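Local structure of nucleoporin nup120 (Schizosaccharomyces pombe, 4GQ2) at residues Asp728-Ser733 against Asp811-Leu816; Leu735-Ala740 against Met830-Trp835; Ala776-Glu781 against Ile796-Ala801; Ser677-Leu682 against Ala770-Ser775. The protein serves as a structural component of the nuclear pore complex, where nucleoporins can also act as docking partners for transiently associated nuclear transport factors. All coordinates share one frame; numbering follows the deposited sequence.

Contact 1: residues Asp728-Ser733 against Asp811-Leu816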
loop_
_atom_site.group_PDB
_atom_site.type_symbol
_atom_site.label_atom_id
_atom_site.label_comp_id
_atom_site.label_asym_id
_atom_site.label_seq_id
_atom_site.Cartn_x
_atom_site.Cartn_y
_atom_site.Cartn_z
ATOM N N ASP A 728 0.047 -18.516 9.576
ATOM C CA ASP A 728 -1.072 -17.724 9.101
ATOM C C ASP A 728 -0.765 -16.225 9.262
ATOM O O ASP A 728 -0.870 -15.446 8.305
ATOM C CB ASP A 728 -2.331 -18.092 9.893
ATOM C CG ASP A 728 -2.931 -19.424 9.465
ATOM O OD1 ASP A 728 -2.480 -20.004 8.456
ATOM O OD2 ASP A 728 -3.874 -19.885 10.139
ATOM N N TRP A 729 -0.371 -15.835 10.477
ATOM C CA TRP A 729 -0.031 -14.451 10.774
ATOM C C TRP A 729 0.941 -13.923 9.775
ATOM O O TRP A 729 0.753 -12.827 9.250
ATOM C CB TRP A 729 0.534 -14.295 12.183
ATOM C CG TRP A 729 0.659 -12.845 12.558
ATOM C CD1 TRP A 729 -0.308 -12.035 13.152
ATOM C CD2 TRP A 729 1.816 -11.962 12.331
ATOM N NE1 TRP A 729 0.160 -10.747 13.313
ATOM C CE2 TRP A 729 1.425 -10.632 12.838
ATOM C CE3 TRP A 729 3.085 -12.128 11.767
ATOM C CZ2 TRP A 729 2.286 -9.534 12.778
ATOM C CZ3 TRP A 729 3.946 -11.016 11.719
ATOM C CH2 TRP A 729 3.551 -9.752 12.212
ATOM N N ARG A 730 1.978 -14.709 9.493
ATOM C CA ARG A 730 3.033 -14.304 8.574
ATOM C C ARG A 730 2.476 -13.951 7.211
ATOM O O ARG A 730 2.730 -12.866 6.709
ATOM C CB ARG A 730 4.093 -15.399 8.429
ATOM C CG ARG A 730 5.248 -14.989 7.537
ATOM C CD ARG A 730 6.342 -16.042 7.524
ATOM N NE ARG A 730 6.050 -17.031 6.506
ATOM C CZ ARG A 730 6.670 -17.140 5.339
ATOM N NH1 ARG A 730 7.676 -16.346 5.012
ATOM N NH2 ARG A 730 6.276 -18.081 4.506
ATOM N N LEU A 731 1.713 -14.869 6.622
ATOM C CA LEU A 731 1.236 -14.706 5.255
ATOM C C LEU A 731 0.245 -13.574 5.163
ATOM O O LEU A 731 0.277 -12.786 4.221
ATOM C CB LEU A 731 0.618 -16.002 4.733
ATOM C CG LEU A 731 1.598 -17.170 4.560
ATOM C CD1 LEU A 731 0.939 -18.294 3.780
ATOM C CD2 LEU A 731 2.867 -16.718 3.850
ATOM N N VAL A 732 -0.620 -13.489 6.164
ATOM C CA VAL A 732 -1.600 -12.420 6.244
ATOM C C VAL A 732 -0.929 -11.043 6.383
ATOM O O VAL A 732 -1.234 -10.125 5.619
ATOM C CB VAL A 732 -2.625 -12.712 7.366
ATOM C CG1 VAL A 732 -3.419 -11.470 7.725
ATOM C CG2 VAL A 732 -3.560 -13.844 6.933
ATOM N N SER A 733 0.002 -10.915 7.328
ATOM C CA SER A 733 0.709 -9.649 7.563
ATOM C C SER A 733 1.579 -9.268 6.378
ATOM O O SER A 733 1.679 -8.098 6.033
ATOM C CB SER A 733 1.541 -9.700 8.852
ATOM O OG SER A 733 0.718 -10.008 9.971
ATOM N N ASP A 811 6.506 -21.757 -0.927
ATOM C CA ASP A 811 6.113 -20.657 -0.073
ATOM C C ASP A 811 5.476 -19.516 -0.857
ATOM O O ASP A 811 5.989 -19.092 -1.901
ATOM C CB ASP A 811 7.317 -20.134 0.696
ATOM C CG ASP A 811 6.915 -19.307 1.878
ATOM O OD1 ASP A 811 6.282 -19.871 2.792
ATOM O OD2 ASP A 811 7.223 -18.100 1.896
ATOM N N LEU A 812 4.365 -19.018 -0.329
ATOM C CA LEU A 812 3.622 -17.909 -0.933
ATOM C C LEU A 812 4.450 -16.624 -1.080
ATOM O O LEU A 812 4.331 -15.914 -2.085
ATOM C CB LEU A 812 2.360 -17.645 -0.113
ATOM C CG LEU A 812 1.216 -16.728 -0.567
ATOM C CD1 LEU A 812 1.558 -15.246 -0.410
ATOM C CD2 LEU A 812 0.749 -17.068 -1.974
ATOM N N VAL A 813 5.294 -16.332 -0.093
ATOM C CA VAL A 813 6.154 -15.145 -0.163
ATOM C C VAL A 813 7.100 -15.280 -1.343
ATOM O O VAL A 813 7.226 -14.366 -2.152
ATOM C CB VAL A 813 6.950 -14.916 1.135
ATOM C CG1 VAL A 813 7.935 -13.776 0.963
ATOM C CG2 VAL A 813 6.008 -14.613 2.292
ATOM N N THR A 814 7.743 -16.438 -1.453
ATOM C CA THR A 814 8.686 -16.669 -2.535
ATOM C C THR A 814 7.998 -16.518 -3.885
ATOM O O THR A 814 8.509 -15.827 -4.769
ATOM C CB THR A 814 9.361 -18.039 -2.420
ATOM O OG1 THR A 814 9.971 -18.164 -1.127
ATOM C CG2 THR A 814 10.419 -18.186 -3.486
ATOM N N GLU A 815 6.829 -17.139 -4.020
ATOM C CA GLU A 815 6.043 -17.081 -5.250
ATOM C C GLU A 815 5.697 -15.647 -5.639
ATOM O O GLU A 815 5.941 -15.235 -6.769
ATOM C CB GLU A 815 4.760 -17.902 -5.109
ATOM C CG GLU A 815 4.977 -19.413 -5.061
ATOM C CD GLU A 815 3.676 -20.198 -4.958
ATOM O OE1 GLU A 815 2.584 -19.588 -5.024
ATOM O OE2 GLU A 815 3.746 -21.436 -4.809
ATOM N N LEU A 816 5.132 -14.890 -4.701
ATOM C CA LEU A 816 4.709 -13.533 -5.011
ATOM C C LEU A 816 5.905 -12.640 -5.334
ATOM O O LEU A 816 5.908 -11.968 -6.374
ATOM C CB LEU A 816 3.837 -12.936 -3.893
ATOM C CG LEU A 816 3.445 -11.463 -4.062
ATOM C CD1 LEU A 816 2.738 -11.236 -5.394
ATOM C CD2 LEU A 816 2.580 -10.992 -2.897
#

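Contact 2: residues Leu735-Ala740 against Met830-Trp835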
loop_
_atom_site.group_PDB
_atom_site.type_symbol
_atom_site.label_atom_id
_atom_site.label_comp_id
_atom_site.label_asym_id
_atom_site.label_seq_id
_atom_site.Cartn_x
_atom_site.Cartn_y
_atom_site.Cartn_z
ATOM N N LEU A 735 0.865 -9.998 3.160
ATOM C CA LEU A 735 -0.074 -9.429 2.192
ATOM C C LEU A 735 -0.632 -8.054 2.576
ATOM O O LEU A 735 -0.870 -7.217 1.702
ATOM C CB LEU A 735 -1.202 -10.408 1.873
ATOM C CG LEU A 735 -0.736 -11.663 1.118
ATOM C CD1 LEU A 735 -1.828 -12.714 1.118
ATOM C CD2 LEU A 735 -0.306 -11.340 -0.310
ATOM N N LEU A 736 -0.834 -7.816 3.872
ATOM C CA LEU A 736 -1.277 -6.501 4.339
ATOM C C LEU A 736 -0.223 -5.422 4.023
ATOM O O LEU A 736 -0.563 -4.280 3.703
ATOM C CB LEU A 736 -1.646 -6.522 5.837
ATOM C CG LEU A 736 -3.002 -7.182 6.133
ATOM C CD1 LEU A 736 -3.257 -7.345 7.621
ATOM C CD2 LEU A 736 -4.143 -6.400 5.495
ATOM N N GLU A 737 1.049 -5.806 4.074
ATOM C CA GLU A 737 2.128 -4.919 3.671
ATOM C C GLU A 737 2.104 -4.692 2.155
ATOM O O GLU A 737 2.603 -3.684 1.665
ATOM C CB GLU A 737 3.486 -5.462 4.141
ATOM C CG GLU A 737 4.450 -4.376 4.606
ATOM C CD GLU A 737 5.858 -4.883 4.896
ATOM O OE1 GLU A 737 6.815 -4.383 4.250
ATOM O OE2 GLU A 737 6.011 -5.766 5.772
ATOM N N ASN A 738 1.502 -5.616 1.412
ATOM C CA ASN A 738 1.405 -5.466 -0.041
ATOM C C ASN A 738 0.298 -4.477 -0.444
ATOM O O ASN A 738 0.273 -3.960 -1.571
ATOM C CB ASN A 738 1.184 -6.831 -0.705
ATOM C CG ASN A 738 2.471 -7.617 -0.884
ATOM O OD1 ASN A 738 2.958 -7.765 -2.004
ATOM N ND2 ASN A 738 3.027 -8.135 0.216
ATOM N N SER A 739 -0.614 -4.221 0.487
ATOM C CA SER A 739 -1.808 -3.432 0.203
ATOM C C SER A 739 -1.502 -1.972 -0.098
ATOM O O SER A 739 -2.111 -1.390 -0.995
ATOM C CB SER A 739 -2.804 -3.535 1.353
ATOM O OG SER A 739 -4.046 -2.986 0.957
ATOM N N ALA A 740 -0.558 -1.392 0.643
ATOM C CA ALA A 740 -0.163 0.010 0.448
ATOM C C ALA A 740 1.130 0.164 -0.358
ATOM O O ALA A 740 1.633 1.277 -0.545
ATOM C CB ALA A 740 -0.042 0.722 1.789
ATOM N N MET A 830 12.498 -5.404 -2.503
ATOM C CA MET A 830 13.420 -4.949 -1.466
ATOM C C MET A 830 12.670 -4.565 -0.188
ATOM O O MET A 830 13.122 -4.841 0.921
ATOM C CB MET A 830 14.252 -3.767 -1.991
ATOM C CG MET A 830 15.401 -3.377 -1.084
ATOM S SD MET A 830 16.662 -4.659 -0.933
ATOM C CE MET A 830 17.828 -3.814 0.137
ATOM N N GLN A 831 11.512 -3.948 -0.359
ATOM C CA GLN A 831 10.653 -3.595 0.758
ATOM C C GLN A 831 10.209 -4.861 1.475
ATOM O O GLN A 831 10.100 -4.876 2.707
ATOM C CB GLN A 831 9.421 -2.841 0.236
ATOM C CG GLN A 831 8.961 -1.678 1.102
ATOM C CD GLN A 831 9.793 -0.422 0.881
ATOM O OE1 GLN A 831 10.365 -0.220 -0.191
ATOM N NE2 GLN A 831 9.861 0.429 1.900
ATOM N N LEU A 832 9.972 -5.922 0.694
ATOM C CA LEU A 832 9.381 -7.175 1.201
ATOM C C LEU A 832 10.404 -8.257 1.545
ATOM O O LEU A 832 10.033 -9.346 2.009
ATOM C CB LEU A 832 8.381 -7.737 0.179
ATOM C CG LEU A 832 7.157 -6.885 -0.157
ATOM C CD1 LEU A 832 6.481 -7.423 -1.411
ATOM C CD2 LEU A 832 6.173 -6.821 1.013
ATOM N N ILE A 833 11.683 -7.966 1.308
ATOM C CA ILE A 833 12.735 -8.985 1.400
ATOM C C ILE A 833 12.847 -9.685 2.761
ATOM O O ILE A 833 13.294 -10.822 2.832
ATOM C CB ILE A 833 14.109 -8.419 0.961
ATOM C CG1 ILE A 833 15.008 -9.548 0.432
ATOM C CG2 ILE A 833 14.747 -7.569 2.075
ATOM C CD1 ILE A 833 16.222 -9.060 -0.325
ATOM N N GLY A 834 12.418 -9.024 3.834
ATOM C CA GLY A 834 12.523 -9.605 5.175
ATOM C C GLY A 834 11.535 -10.734 5.442
ATOM O O GLY A 834 11.659 -11.441 6.428
ATOM N N TRP A 835 10.562 -10.900 4.552
ATOM C CA TRP A 835 9.550 -11.957 4.645
ATOM C C TRP A 835 9.976 -13.253 4.009
ATOM O O TRP A 835 9.413 -14.308 4.328
ATOM C CB TRP A 835 8.256 -11.498 3.984
ATOM C CG TRP A 835 7.554 -10.377 4.698
ATOM C CD1 TRP A 835 7.452 -9.054 4.296
ATOM C CD2 TRP A 835 6.823 -10.446 5.981
ATOM N NE1 TRP A 835 6.721 -8.322 5.208
ATOM C CE2 TRP A 835 6.315 -9.095 6.236
ATOM C CE3 TRP A 835 6.541 -11.452 6.893
ATOM C CZ2 TRP A 835 5.553 -8.794 7.357
ATOM C CZ3 TRP A 835 5.778 -11.135 8.025
ATOM C CH2 TRP A 835 5.302 -9.836 8.253
#

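Contact 3: residues Ala776-Glu781 against Ile796-Ala801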
loop_
_atom_site.group_PDB
_atom_site.type_symbol
_atom_site.label_atom_id
_atom_site.label_comp_id
_atom_site.label_asym_id
_atom_site.label_seq_id
_atom_site.Cartn_x
_atom_site.Cartn_y
_atom_site.Cartn_z
ATOM N N ALA A 776 -4.152 -10.313 -9.346
ATOM C CA ALA A 776 -4.116 -10.722 -10.744
ATOM C C ALA A 776 -3.570 -12.141 -10.923
ATOM O O ALA A 776 -4.067 -12.887 -11.763
ATOM C CB ALA A 776 -3.335 -9.720 -11.573
ATOM N N LEU A 777 -2.579 -12.526 -10.116
ATOM C CA LEU A 777 -1.995 -13.876 -10.193
ATOM C C LEU A 777 -2.967 -14.977 -9.768
ATOM O O LEU A 777 -2.797 -16.139 -10.138
ATOM C CB LEU A 777 -0.724 -13.986 -9.346
ATOM C CG LEU A 777 0.497 -13.174 -9.778
ATOM C CD1 LEU A 777 1.539 -13.140 -8.668
ATOM C CD2 LEU A 777 1.079 -13.737 -11.067
ATOM N N ASN A 778 -3.972 -14.610 -8.979
ATOM C CA ASN A 778 -4.938 -15.576 -8.476
ATOM C C ASN A 778 -6.273 -15.474 -9.198
ATOM O O ASN A 778 -7.283 -15.998 -8.724
ATOM C CB ASN A 778 -5.129 -15.385 -6.975
ATOM C CG ASN A 778 -3.934 -15.849 -6.180
ATOM O OD1 ASN A 778 -3.775 -17.038 -5.927
ATOM N ND2 ASN A 778 -3.081 -14.910 -5.782
ATOM N N TYR A 779 -6.266 -14.789 -10.342
ATOM C CA TYR A 779 -7.477 -14.546 -11.116
ATOM C C TYR A 779 -8.197 -15.856 -11.411
ATOM O O TYR A 779 -7.586 -16.829 -11.854
ATOM C CB TYR A 779 -7.161 -13.794 -12.413
ATOM C CG TYR A 779 -8.383 -13.542 -13.268
ATOM C CD1 TYR A 779 -9.468 -12.829 -12.766
ATOM C CD2 TYR A 779 -8.459 -14.022 -14.577
ATOM C CE1 TYR A 779 -10.589 -12.595 -13.538
ATOM C CE2 TYR A 779 -9.581 -13.792 -15.360
ATOM C CZ TYR A 779 -10.641 -13.079 -14.832
ATOM O OH TYR A 779 -11.766 -12.838 -15.582
ATOM N N SER A 780 -9.496 -15.881 -11.144
ATOM C CA SER A 780 -10.241 -17.127 -11.196
ATOM C C SER A 780 -11.681 -16.961 -11.651
ATOM O O SER A 780 -12.288 -15.895 -11.502
ATOM C CB SER A 780 -10.205 -17.821 -9.831
ATOM O OG SER A 780 -8.888 -18.250 -9.522
ATOM N N GLU A 781 -12.221 -18.040 -12.207
ATOM C CA GLU A 781 -13.602 -18.061 -12.652
ATOM C C GLU A 781 -14.299 -19.310 -12.167
ATOM O O GLU A 781 -13.646 -20.314 -11.870
ATOM C CB GLU A 781 -13.667 -17.982 -14.171
ATOM C CG GLU A 781 -13.524 -16.574 -14.706
ATOM C CD GLU A 781 -13.539 -16.534 -16.214
ATOM O OE1 GLU A 781 -14.517 -15.997 -16.777
ATOM O OE2 GLU A 781 -12.580 -17.051 -16.830
ATOM N N ILE A 796 -12.027 -15.717 -3.144
ATOM C CA ILE A 796 -12.039 -17.055 -2.545
ATOM C C ILE A 796 -10.780 -17.844 -2.894
ATOM O O ILE A 796 -10.164 -18.453 -2.018
ATOM C CB ILE A 796 -13.336 -17.829 -2.915
ATOM C CG1 ILE A 796 -14.502 -17.379 -2.029
ATOM C CG2 ILE A 796 -13.152 -19.337 -2.799
ATOM C CD1 ILE A 796 -14.386 -17.782 -0.572
ATOM N N SER A 797 -10.382 -17.809 -4.164
ATOM C CA SER A 797 -9.163 -18.497 -4.599
ATOM C C SER A 797 -7.923 -17.948 -3.900
ATOM O O SER A 797 -7.084 -18.721 -3.428
ATOM C CB SER A 797 -8.994 -18.404 -6.116
ATOM O OG SER A 797 -10.149 -18.892 -6.775
ATOM N N SER A 798 -7.822 -16.614 -3.839
ATOM C CA SER A 798 -6.717 -15.928 -3.153
ATOM C C SER A 798 -6.638 -16.339 -1.696
ATOM O O SER A 798 -5.557 -16.644 -1.198
ATOM C CB SER A 798 -6.872 -14.412 -3.250
ATOM O OG SER A 798 -6.935 -13.992 -4.601
ATOM N N LEU A 799 -7.787 -16.350 -1.021
ATOM C CA LEU A 799 -7.860 -16.801 0.371
ATOM C C LEU A 799 -7.421 -18.254 0.513
ATOM O O LEU A 799 -6.695 -18.595 1.443
ATOM C CB LEU A 799 -9.271 -16.610 0.951
ATOM C CG LEU A 799 -9.742 -15.161 1.099
ATOM C CD1 LEU A 799 -11.150 -15.114 1.663
ATOM C CD2 LEU A 799 -8.787 -14.346 1.964
ATOM N N SER A 800 -7.855 -19.098 -0.420
ATOM C CA SER A 800 -7.450 -20.501 -0.444
ATOM C C SER A 800 -5.933 -20.626 -0.541
ATOM O O SER A 800 -5.322 -21.372 0.223
ATOM C CB SER A 800 -8.126 -21.245 -1.598
ATOM O OG SER A 800 -7.782 -22.619 -1.583
ATOM N N ALA A 801 -5.329 -19.872 -1.457
ATOM C CA ALA A 801 -3.870 -19.868 -1.615
ATOM C C ALA A 801 -3.134 -19.441 -0.346
ATOM O O ALA A 801 -1.968 -19.799 -0.144
ATOM C CB ALA A 801 -3.460 -18.983 -2.781
#

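Contact 4: residues Ser677-Leu682 against Ala770-Ser775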
loop_
_atom_site.group_PDB
_atom_site.type_symbol
_atom_site.label_atom_id
_atom_site.label_comp_id
_atom_site.label_asym_id
_atom_site.label_seq_id
_atom_site.Cartn_x
_atom_site.Cartn_y
_atom_site.Cartn_z
ATOM N N SER A 677 -10.742 -4.160 -7.327
ATOM C CA SER A 677 -11.872 -4.579 -6.500
ATOM C C SER A 677 -11.470 -5.691 -5.542
ATOM O O SER A 677 -11.749 -5.622 -4.340
ATOM C CB SER A 677 -13.031 -5.037 -7.387
ATOM O OG SER A 677 -13.501 -3.952 -8.176
ATOM N N VAL A 678 -10.800 -6.707 -6.084
ATOM C CA VAL A 678 -10.319 -7.837 -5.299
ATOM C C VAL A 678 -9.365 -7.379 -4.196
ATOM O O VAL A 678 -9.521 -7.781 -3.031
ATOM C CB VAL A 678 -9.653 -8.902 -6.197
ATOM C CG1 VAL A 678 -8.921 -9.939 -5.357
ATOM C CG2 VAL A 678 -10.701 -9.572 -7.085
ATOM N N ALA A 679 -8.405 -6.521 -4.560
ATOM C CA ALA A 679 -7.439 -5.972 -3.601
ATOM C C ALA A 679 -8.101 -5.275 -2.417
ATOM O O ALA A 679 -7.661 -5.434 -1.284
ATOM C CB ALA A 679 -6.458 -5.032 -4.289
ATOM N N ARG A 680 -9.166 -4.522 -2.673
ATOM C CA ARG A 680 -9.865 -3.812 -1.601
ATOM C C ARG A 680 -10.579 -4.777 -0.665
ATOM O O ARG A 680 -10.491 -4.640 0.559
ATOM C CB ARG A 680 -10.813 -2.747 -2.173
ATOM C CG ARG A 680 -10.049 -1.554 -2.743
ATOM C CD ARG A 680 -10.919 -0.528 -3.462
ATOM N NE ARG A 680 -10.094 0.588 -3.923
ATOM C CZ ARG A 680 -9.844 1.694 -3.224
ATOM N NH1 ARG A 680 -10.395 1.883 -2.029
ATOM N NH2 ARG A 680 -9.055 2.631 -3.741
ATOM N N VAL A 681 -11.256 -5.773 -1.237
ATOM C CA VAL A 681 -11.919 -6.795 -0.425
ATOM C C VAL A 681 -10.895 -7.619 0.373
ATOM O O VAL A 681 -11.090 -7.843 1.571
ATOM C CB VAL A 681 -12.829 -7.714 -1.273
ATOM C CG1 VAL A 681 -13.326 -8.894 -0.454
ATOM C CG2 VAL A 681 -14.000 -6.928 -1.837
ATOM N N LEU A 682 -9.809 -8.049 -0.284
ATOM C CA LEU A 682 -8.725 -8.764 0.407
ATOM C C LEU A 682 -8.165 -7.972 1.592
ATOM O O LEU A 682 -8.057 -8.501 2.701
ATOM C CB LEU A 682 -7.590 -9.144 -0.556
ATOM C CG LEU A 682 -7.915 -10.295 -1.515
ATOM C CD1 LEU A 682 -6.764 -10.543 -2.475
ATOM C CD2 LEU A 682 -8.292 -11.568 -0.758
ATOM N N ALA A 770 1.090 -3.729 -5.055
ATOM C CA ALA A 770 1.535 -5.109 -4.902
ATOM C C ALA A 770 0.377 -6.081 -4.618
ATOM O O ALA A 770 0.428 -7.241 -5.025
ATOM C CB ALA A 770 2.595 -5.207 -3.814
ATOM N N LEU A 771 -0.654 -5.616 -3.917
ATOM C CA LEU A 771 -1.799 -6.476 -3.605
ATOM C C LEU A 771 -2.714 -6.678 -4.819
ATOM O O LEU A 771 -3.345 -7.716 -4.948
ATOM C CB LEU A 771 -2.583 -5.951 -2.400
ATOM C CG LEU A 771 -3.682 -6.860 -1.842
ATOM C CD1 LEU A 771 -3.124 -8.205 -1.397
ATOM C CD2 LEU A 771 -4.430 -6.176 -0.695
ATOM N N GLN A 772 -2.769 -5.687 -5.704
ATOM C CA GLN A 772 -3.496 -5.826 -6.970
ATOM C C GLN A 772 -2.760 -6.803 -7.890
ATOM O O GLN A 772 -3.384 -7.593 -8.595
ATOM C CB GLN A 772 -3.689 -4.459 -7.659
ATOM C CG GLN A 772 -4.557 -3.479 -6.875
ATOM C CD GLN A 772 -4.489 -2.045 -7.377
ATOM O OE1 GLN A 772 -3.612 -1.678 -8.162
ATOM N NE2 GLN A 772 -5.426 -1.221 -6.921
ATOM N N PHE A 773 -1.431 -6.745 -7.875
ATOM C CA PHE A 773 -0.574 -7.683 -8.608
ATOM C C PHE A 773 -0.826 -9.119 -8.114
ATOM O O PHE A 773 -1.054 -10.027 -8.917
ATOM C CB PHE A 773 0.881 -7.268 -8.394
ATOM C CG PHE A 773 1.886 -8.049 -9.192
ATOM C CD1 PHE A 773 2.367 -9.265 -8.733
ATOM C CD2 PHE A 773 2.417 -7.522 -10.367
ATOM C CE1 PHE A 773 3.329 -9.967 -9.447
ATOM C CE2 PHE A 773 3.378 -8.220 -11.088
ATOM C CZ PHE A 773 3.839 -9.444 -10.625
ATOM N N PHE A 774 -0.795 -9.318 -6.796
ATOM C CA PHE A 774 -1.167 -10.606 -6.201
ATOM C C PHE A 774 -2.560 -11.043 -6.657
ATOM O O PHE A 774 -2.778 -12.210 -6.990
ATOM C CB PHE A 774 -1.141 -10.506 -4.675
ATOM C CG PHE A 774 -1.614 -11.752 -3.968
ATOM C CD1 PHE A 774 -0.801 -12.885 -3.896
ATOM C CD2 PHE A 774 -2.859 -11.786 -3.360
ATOM C CE1 PHE A 774 -1.220 -14.017 -3.222
ATOM C CE2 PHE A 774 -3.292 -12.927 -2.689
ATOM C CZ PHE A 774 -2.471 -14.047 -2.622
ATOM N N SER A 775 -3.497 -10.097 -6.663
ATOM C CA SER A 775 -4.873 -10.381 -7.041
ATOM C C SER A 775 -4.929 -10.922 -8.459
ATOM O O SER A 775 -5.633 -11.889 -8.736
ATOM C CB SER A 775 -5.732 -9.122 -6.900
ATOM O OG SER A 775 -5.849 -8.752 -5.537
#

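Contact 1: residues Asp728-Ser733 against Asp811-Leu816
In the stacked helices of the alpha-helical part of this nucleoporin, a salt bridge joins Arg730, on helix 719-739, to Asp811, the N-cap residue of helix 812-822. The two short helical segments run roughly parallel, 22° apart and 11.1 Å between axes, a spacing that Arg730 bridges with its long side chain. It does so with CG anti to the backbone N (chi1 -177°) and a bend at chi3 that swings the guanidinium toward the Asp811 carboxylate. The two groups meet edge on, their planes nearly coplanar. Arg730 NH2 donates at 166° to Asp811 OD2, 2.8 Å away, which offers its syn lone pair. The 2.5 Å between Arg730 NH2 and Asp811 OD1 is unusually short for a salt bridge and its exact value is doubtful. OD2 of Asp811 also takes a weak capping bond from Val813 N at 3.3 Å, so one carboxylate serves both the cationic partner and the start of its own helix. A second acid, Glu727, forms a salt bridge with NE of Arg730 and probably helps hold the guanidinium where Asp811 can reach it. Beside this polar pair is a small apolar contact. Leu731 brings CD2 to 4.1 Å from CB of Leu812, and Phe734 of the same helix touches both Leu812 and Val813. One face of the guanidinium is covered by Val813, whose CG2 sits 3.6 Å from Arg730 NH1.

Contact 2: residues Leu735-Ala740 against Met830-Trp835
Glu737 reaches from helix 719-739 across to Trp835, and its side chain shows how the two oxygens of one carboxylate can serve different neighbours. CB already points toward the opposing segment, and beyond CG the chain runs extended (chi2 -172°), which carries the carboxyl carbon CD to 3.6 Å from Trp835 NE1. The two oxygens then part. OE2 takes the indole N-H in a hydrogen bond of 2.7 Å to NE1, with an N-H...O angle of 153°. The oxygen lies almost in the ring plane, whereas NE1 approaches from above the carboxylate plane, 52° out of it. Seen from the tryptophan this is an edge contact, in which OE2 also comes 3.4 Å from the neighbouring ring carbon CE2. OE1 of Glu737 stands 3.7 Å from Gln831 O, without a bond, and 4.1 Å from CD2 of Leu832. This bridge ties helix 719-739 to the HEAT-repeat part of Nup120, a stacked alpha-helical array. Trp835 is braced from the same helix by Phe734, whose ring it meets edge-to-face. Next to Glu737, Asn738 crosses Leu832 at about a right angle. The O and N end of its amide meets the two methyls of the leucine, with OD1 3.6 Å from CD1 and ND2 3.5 Å from CD2. ND2 is hydrogen-bonded to Phe734 O, one turn back. On the flank, Met830 and Gln831 each pack on a basic side chain of another protein chain in the assembly.

Contact 3: residues Ala776-Glu781 against Ile796-Ala801
Asn778 and Ser780 lie where helix 770-777 gives way to a short strand, 780-781, and both rest against the middle of helix 790-803. That strand pairs antiparallel with 664-665 in a two-stranded sheet, so the contact packs a helix-to-strand turn on the side of the next helix of the array. The backbones come close, with the CA atoms of Asn778 and Ser798 5.6 Å apart.

Van der Waals packing carries most of the interface and is centred on Asn778. Its CB sits 3.3 Å from Ser798 OG, and OD1 reaches on along the helix to 3.7 Å from the methyl carbon CB of Ala801. The backbone O of the same asparagine lies 3.9 Å from Ser797 CB. Small helix residues (serine, serine and alanine) give this face little height, which suits so near an approach.

Polar atoms are satisfied mostly on their own side. Asn778 ND2 donates to Phe774 O, thereby holding a carbonyl of the helix it follows and fixing the turn of its amide. Ser797 OG bonds to Ala793 O and Ser798 OG to Thr794 O, each hydroxyl thus tied back to its own helix one turn earlier. The backbone N of Ser780 is bonded to the Thr794 side chain, a polar link to helix 790-803.

Hydroxyl proximity is the remaining element. With OG anti to its carbonyl carbon (chi1 -67°), Ser780 donates to Asn778 O at 2.9 Å, from above the carbonyl plane, while the same OG stands 3.1 Å from Ser797 OG.

Contact 4: residues Ser677-Leu682 against Ala770-Ser775
Ala679 and Gln772 bring their CA atoms to 5.2 Å of each other where the axes of segments 677-682 and 770-775 cross at 109°, with a closest approach of 8.4 Å. Such nearness suits the small side chain of Ala679, which points toward the other helix. Its CB rests 3.6 Å from Gln772 CG, and Leu771 also packs here, its CD2 lying 3.4 Å from Ala679 O. With CG anti to the backbone N (chi1 -171°), Leu771 is directed across the interface toward Ala679 and Leu682. Ser775 is the other small residue at the crossing. Its OG lies close to Leu682 CD1, 3.3 Å from Val678 CG1 and 3.5 Å from Ala679 N. The buried hydroxyl is satisfied within its own helix, donating to Leu771 O at 2.8 Å. That carbonyl also takes the regular helical bond from Ser775 N, and the two donors approach from opposite faces of its plane. Leu682 reaches farther, its CD1 also meeting the edge of the Phe774 ring, 4.2 Å from CD2, and the two side chains cross at about a right angle. The polar end of Gln772 is engaged by Asn768 N, before the segment. Steep crossing over an alanine and a serine, with leucines to the flanks, is close helix-on-helix packing, here joining helix 672-703 to helix 770-777 in the alpha-helical part of the nucleoporin.

The four contacts form a continuous cluster in the helical part of the chain. Contacts 1 and 2 share helix 719-739 and lie 9 Å apart between centres, while contacts 3 and 4 share helix 770-777 and lie 10 Å apart; contacts 2 and 3, with centres 19 Å apart, do not touch. Along the chain, contact 4 opens first, at 677-682. Contacts 1 and 2 open before it closes at 770-775, and close after contact 3, on 812-822 and around 826-832. The alternating segments of contacts 1, 2 and 4 interlock helices 672-703 to 826-832, with contact 3 lying within the spans of contacts 1 and 2. Phe774 and Leu816 meet between contacts 4 and 1, linking the two pairs.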